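Local structure of conserved hypothetical protein TM0937 (Thermotoga maritima, 2ESH) at residues Leu14-Leu19 with Arg91-Ser96; Ala57-Glu60 with Phe64-Thr67. The protein is of unknown function but, as a member of the PadR-like family, is probably a transcriptional regulator that binds DNA through a winged helix-turn-helix domain. All coordinates share one frame; numbering follows the deposited sequence. Where two conformers were deposited one is given.

Overall arrangement
From the N terminus, helix 8-24 carries the first half of interaction 1, and the chain then runs through helix 29-37 to helix 52-61. There interaction 2 opens and closes almost at once, across a short turn into strand 65-70. The hairpin with strand 77-82 leads into the long helix 84-116, where residues 91-96 return to 14-19 and close a loop of 71 residues. Interaction 2 is therefore nested within interaction 1. Their centres lie about 14 Å apart, yet they touch: L19 CD1 packs 3.7 Å from L65 CD2. Together they tie the first helix to the C-terminal helix and the third helix to the wing of a winged helix-turn-helix fold.

Interaction 1: Leu14-Leu19 with Arg91-Ser96; sequences LASTIL and REILRS
Helix 8-24 and helix 84-116 come nearest within these segments at S16 and I93, whose CA atoms are 6.9 Å apart, a spacing consistent with the small side chain of the serine. The pair belongs to a winged helix-turn-helix domain of the PadR-like kind, in which the first helix of the domain rests against the long helix that follows the wing. I93 does most of the touching from the C-terminal helix. With CG1 anti to its carbonyl carbon (chi1 -86°), the ethyl branch reaches across to the first helix, and CD1 comes to 3.8 Å from S16 CB. The CG2 branch makes a looser contact, 4.1 Å from the same S16 CB, so both arms of the isoleucine lie over the serine. One turn further along the first helix, L19 adds an apolar contact at the rim of van der Waals range, its CD2 standing 4.5 Å from I93 CD1, while L19 also meets Y89 and L90 one turn earlier on the long helix. An alanine in place of I93 would remove both branches and is likely to leave S16 and L19 with a gap where the methyl groups had lain. On another face of helix 8-24, L14, T17 and I18 serve the rest of the domain, with V55, L56 and L36 among their neighbours. The contact thus illustrates how a buried hydroxyl can be accommodated beside hydrocarbon: S16 OG turns back along its own helix and hydrogen-bonds to the carbonyl oxygen of W12, which satisfies its polarity locally. Held in this way, S16 OG lies 3.4 Å from I93 CG1 and 3.2 Å from I93 CD1, a tight contact of oxygen with carbon.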
loop_
_atom_site.group_PDB
_atom_site.type_symbol
_atom_site.label_atom_id
_atom_site.label_comp_id
_atom_site.label_asym_id
_atom_site.label_seq_id
_atom_site.Cartn_x
_atom_site.Cartn_y
_atom_site.Cartn_z
ATOM N N LEU A 14 -2.970 -3.190 1.677
ATOM C CA LEU A 14 -2.977 -2.908 0.231
ATOM C C LEU A 14 -2.896 -1.359 -0.119
ATOM O O LEU A 14 -1.995 -0.904 -0.839
ATOM C CB LEU A 14 -4.213 -3.596 -0.442
ATOM C CG LEU A 14 -4.218 -3.571 -2.006
ATOM C CD1 LEU A 14 -3.025 -4.338 -2.696
ATOM C CD2 LEU A 14 -5.613 -4.048 -2.565
ATOM N N ALA A 15 -3.809 -0.561 0.428
ATOM C CA ALA A 15 -3.830 0.913 0.218
ATOM C C ALA A 15 -2.480 1.514 0.544
ATOM O O ALA A 15 -2.003 2.359 -0.196
ATOM C CB ALA A 15 -4.901 1.558 1.051
ATOM N N SER A 16 -1.889 1.072 1.663
ATOM C CA SER A 16 -0.671 1.629 2.186
ATOM C C SER A 16 0.414 1.360 1.223
ATOM O O SER A 16 1.197 2.242 0.925
ATOM C CB SER A 16 -0.320 1.049 3.573
ATOM O OG SER A 16 -1.367 1.532 4.447
ATOM N N THR A 17 0.454 0.121 0.728
ATOM C CA THR A 17 1.530 -0.307 -0.149
ATOM C C THR A 17 1.437 0.374 -1.499
ATOM O O THR A 17 2.450 0.794 -2.046
ATOM C CB THR A 17 1.480 -1.826 -0.386
ATOM O OG1 THR A 17 1.626 -2.494 0.872
ATOM C CG2 THR A 17 2.577 -2.236 -1.320
ATOM N N ILE A 18 0.208 0.440 -2.027
ATOM C CA ILE A 18 -0.066 1.128 -3.252
ATOM C C ILE A 18 0.286 2.603 -3.224
ATOM O O ILE A 18 0.929 3.091 -4.206
ATOM C CB ILE A 18 -1.477 0.975 -3.762
ATOM C CG1 ILE A 18 -1.774 -0.483 -4.221
ATOM C CG2 ILE A 18 -1.619 1.771 -5.020
ATOM C CD1 ILE A 18 -3.364 -0.675 -4.575
ATOM N N LEU A 19 -0.055 3.293 -2.138
ATOM C CA LEU A 19 0.305 4.718 -1.990
ATOM C C LEU A 19 1.795 4.894 -2.109
ATOM O O LEU A 19 2.287 5.738 -2.838
ATOM C CB LEU A 19 -0.177 5.313 -0.637
ATOM C CG LEU A 19 -0.198 6.851 -0.395
ATOM C CD1 LEU A 19 -0.909 7.529 -1.515
ATOM C CD2 LEU A 19 -0.962 7.189 0.876
ATOM N N ARG A 91 2.543 9.568 6.364
ATOM C CA ARG A 91 3.146 9.723 7.693
ATOM C C ARG A 91 2.241 9.065 8.780
ATOM O O ARG A 91 2.728 8.507 9.713
ATOM C CB ARG A 91 3.312 11.196 8.059
ATOM C CG ARG A 91 4.378 11.939 7.312
ATOM C CD ARG A 91 4.354 13.486 7.701
ATOM N NE ARG A 91 5.220 14.256 6.827
ATOM C CZ ARG A 91 6.568 14.188 6.808
ATOM N NH1 ARG A 91 7.280 13.393 7.641
ATOM N NH2 ARG A 91 7.210 14.955 5.938
ATOM N N GLU A 92 0.943 9.179 8.669
ATOM C CA GLU A 92 0.050 8.450 9.561
ATOM C C GLU A 92 0.228 6.920 9.449
ATOM O O GLU A 92 0.137 6.251 10.431
ATOM C CB GLU A 92 -1.393 8.779 9.225
ATOM C CG GLU A 92 -1.881 10.221 9.605
ATOM C CD GLU A 92 -3.439 10.364 9.371
ATOM O OE1 GLU A 92 -3.958 9.910 8.316
ATOM O OE2 GLU A 92 -4.165 10.864 10.279
ATOM N N ILE A 93 0.494 6.376 8.268
ATOM C CA ILE A 93 0.720 4.936 8.059
ATOM C C ILE A 93 2.057 4.575 8.650
ATOM O O ILE A 93 2.222 3.535 9.304
ATOM C CB ILE A 93 0.766 4.638 6.554
ATOM C CG1 ILE A 93 -0.664 4.429 6.065
ATOM C CG2 ILE A 93 1.687 3.411 6.252
ATOM C CD1 ILE A 93 -0.829 4.725 4.591
ATOM N N LEU A 94 3.015 5.482 8.470
ATOM C CA LEU A 94 4.339 5.266 8.940
ATOM C C LEU A 94 4.262 5.164 10.486
ATOM O O LEU A 94 4.759 4.239 11.072
ATOM C CB LEU A 94 5.284 6.386 8.450
ATOM C CG LEU A 94 6.669 6.380 9.129
ATOM C CD1 LEU A 94 7.490 5.166 8.641
ATOM C CD2 LEU A 94 7.445 7.653 8.921
ATOM N N ARG A 95 3.572 6.066 11.151
ATOM C CA ARG A 95 3.581 6.026 12.583
ATOM C C ARG A 95 2.950 4.710 13.062
ATOM O O ARG A 95 3.375 4.126 14.087
ATOM C CB ARG A 95 2.757 7.221 13.096
ATOM C CG ARG A 95 2.429 7.117 14.620
ATOM C CD ARG A 95 1.944 8.416 15.166
ATOM N NE ARG A 95 3.048 9.368 15.304
ATOM C CZ ARG A 95 2.927 10.626 15.755
ATOM N NH1 ARG A 95 1.741 11.126 16.103
ATOM N NH2 ARG A 95 3.993 11.385 15.821
ATOM N N SER A 96 1.894 4.269 12.382
ATOM C CA SER A 96 1.254 2.992 12.728
ATOM C C SER A 96 2.098 1.735 12.478
ATOM O O SER A 96 1.949 0.733 13.162
ATOM C CB SER A 96 0.015 2.808 11.919
ATOM O OG SER A 96 -1.045 3.489 12.484
#

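Interaction 2: Ala57-Glu60 with Phe64-Thr67; sequences ADLE and FLST. With CA (calcium ion), chain B.
E60 meets L65 through a backbone carbon: its CA directs a C-H at L65 O, 3.6 Å away and with an angle of 159° at the hydrogen, so the helix leans on the strand through a weak CA-H...O contact. A conventional bond lies beside it. L59 O accepts the amide of F64 (N to O 2.9 Å), spanning five residues rather than the four of a regular alpha-helical step, and the donor stands 25° out of the carbonyl plane. The bond joins the residue just before the strand to the last turn of helix 52-61, as suits the passage from the third helix to the wing of a winged helix-turn-helix domain. Apolar side chains fill the join. The side chain of L59 crosses that of F64 at about a right angle, setting its CD2 at the edge of the phenyl ring, near the ring plane and 4.0 Å from F64 CD2. L59 CB, meanwhile, packs 3.9 Å from L65 CG. From the helix, E60 places CG anti to its backbone N (chi1 -163°) and then runs extended, which carries the carboxylate toward T67, farther along the strand; the modelled approach there is too close for its details to be trusted. The T67 carbonyl has a different partner, a calcium ion 2.6 Å from T67 O, which also binds a water molecule. In the surrounding fold, strand 65-70 pairs antiparallel with strand 77-82, S66 bonding to R81 through the backbone, while T67 touches K78 and Y80. L65 reaches L19 and V22 of helix 8-24, and the ring of F64 stacks with Y89 of helix 84-116, so the turn from helix to wing is held between the first and last helices.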
loop_
_atom_site.group_PDB
_atom_site.type_symbol
_atom_site.label_atom_id
_atom_site.label_comp_id
_atom_site.label_asym_id
_atom_site.label_seq_id
_atom_site.Cartn_x
_atom_site.Cartn_y
_atom_site.Cartn_z
ATOM N N ALA A 57 -8.516 4.438 -7.746
ATOM C CA ALA A 57 -9.625 5.396 -7.827
ATOM C C ALA A 57 -10.049 5.985 -6.446
ATOM O O ALA A 57 -10.461 7.211 -6.287
ATOM C CB ALA A 57 -10.863 4.750 -8.559
ATOM N N ASP A 58 -10.033 5.090 -5.451
ATOM C CA ASP A 58 -10.320 5.420 -4.032
ATOM C C ASP A 58 -9.305 6.433 -3.422
ATOM O O ASP A 58 -9.679 7.333 -2.717
ATOM C CB ASP A 58 -10.325 4.095 -3.220
ATOM C CG ASP A 58 -11.660 3.270 -3.397
ATOM O OD1 ASP A 58 -12.599 3.766 -4.042
ATOM O OD2 ASP A 58 -11.749 2.093 -2.937
ATOM N N LEU A 59 -8.037 6.280 -3.709
ATOM C CA LEU A 59 -7.035 7.103 -3.097
ATOM C C LEU A 59 -7.075 8.474 -3.804
ATOM O O LEU A 59 -6.924 9.553 -3.147
ATOM C CB LEU A 59 -5.662 6.452 -3.270
ATOM C CG LEU A 59 -5.224 5.305 -2.364
ATOM C CD1 LEU A 59 -3.956 4.696 -2.868
ATOM C CD2 LEU A 59 -5.057 5.750 -0.851
ATOM N N GLU A 60 -7.344 8.424 -5.130
ATOM C CA GLU A 60 -7.686 9.606 -5.950
ATOM C C GLU A 60 -8.885 10.386 -5.512
ATOM O O GLU A 60 -8.775 11.571 -5.309
ATOM C CB GLU A 60 -7.809 9.265 -7.437
ATOM C CG GLU A 60 -7.744 10.552 -8.363
ATOM C CD GLU A 60 -8.131 10.223 -9.838
ATOM O OE1 GLU A 60 -8.706 9.126 -10.084
ATOM O OE2 GLU A 60 -7.925 11.088 -10.733
ATOM N N PHE A 64 -5.457 11.823 -2.209
ATOM C CA PHE A 64 -4.094 11.403 -1.815
ATOM C C PHE A 64 -3.254 11.196 -3.043
ATOM O O PHE A 64 -2.038 11.003 -2.977
ATOM C CB PHE A 64 -4.165 10.113 -0.973
ATOM C CG PHE A 64 -4.955 10.282 0.306
ATOM C CD1 PHE A 64 -4.810 11.463 1.082
ATOM C CD2 PHE A 64 -5.826 9.287 0.739
ATOM C CE1 PHE A 64 -5.533 11.639 2.241
ATOM C CE2 PHE A 64 -6.538 9.407 1.957
ATOM C CZ PHE A 64 -6.406 10.593 2.700
ATOM N N LEU A 65 -3.930 11.206 -4.172
ATOM C CA LEU A 65 -3.285 10.961 -5.459
ATOM C C LEU A 65 -3.937 11.911 -6.445
ATOM O O LEU A 65 -5.177 12.150 -6.355
ATOM C CB LEU A 65 -3.594 9.510 -5.976
ATOM C CG LEU A 65 -2.931 8.284 -5.353
ATOM C CD1 LEU A 65 -3.092 7.059 -6.144
ATOM C CD2 LEU A 65 -1.434 8.498 -5.072
ATOM N N SER A 66 -3.126 12.432 -7.370
ATOM C CA SER A 66 -3.686 13.131 -8.564
ATOM C C SER A 66 -3.428 12.304 -9.833
ATOM O O SER A 66 -2.617 11.387 -9.834
ATOM C CB SER A 66 -3.087 14.510 -8.747
ATOM O OG SER A 66 -1.691 14.379 -8.990
ATOM N N THR A 67 -4.020 12.710 -10.949
ATOM C CA THR A 67 -3.999 11.874 -12.158
ATOM C C THR A 67 -3.700 12.725 -13.415
ATOM O O THR A 67 -4.089 13.840 -13.504
ATOM C CB THR A 67 -5.335 11.203 -12.075
ATOM O OG1 THR A 67 -5.240 9.778 -12.154
ATOM C CG2 THR A 67 -6.382 11.845 -12.771
HETATM CA CA CA B . -5.654 15.892 -13.298
HETATM O O HOH W 1 -6.523 13.814 -14.297
#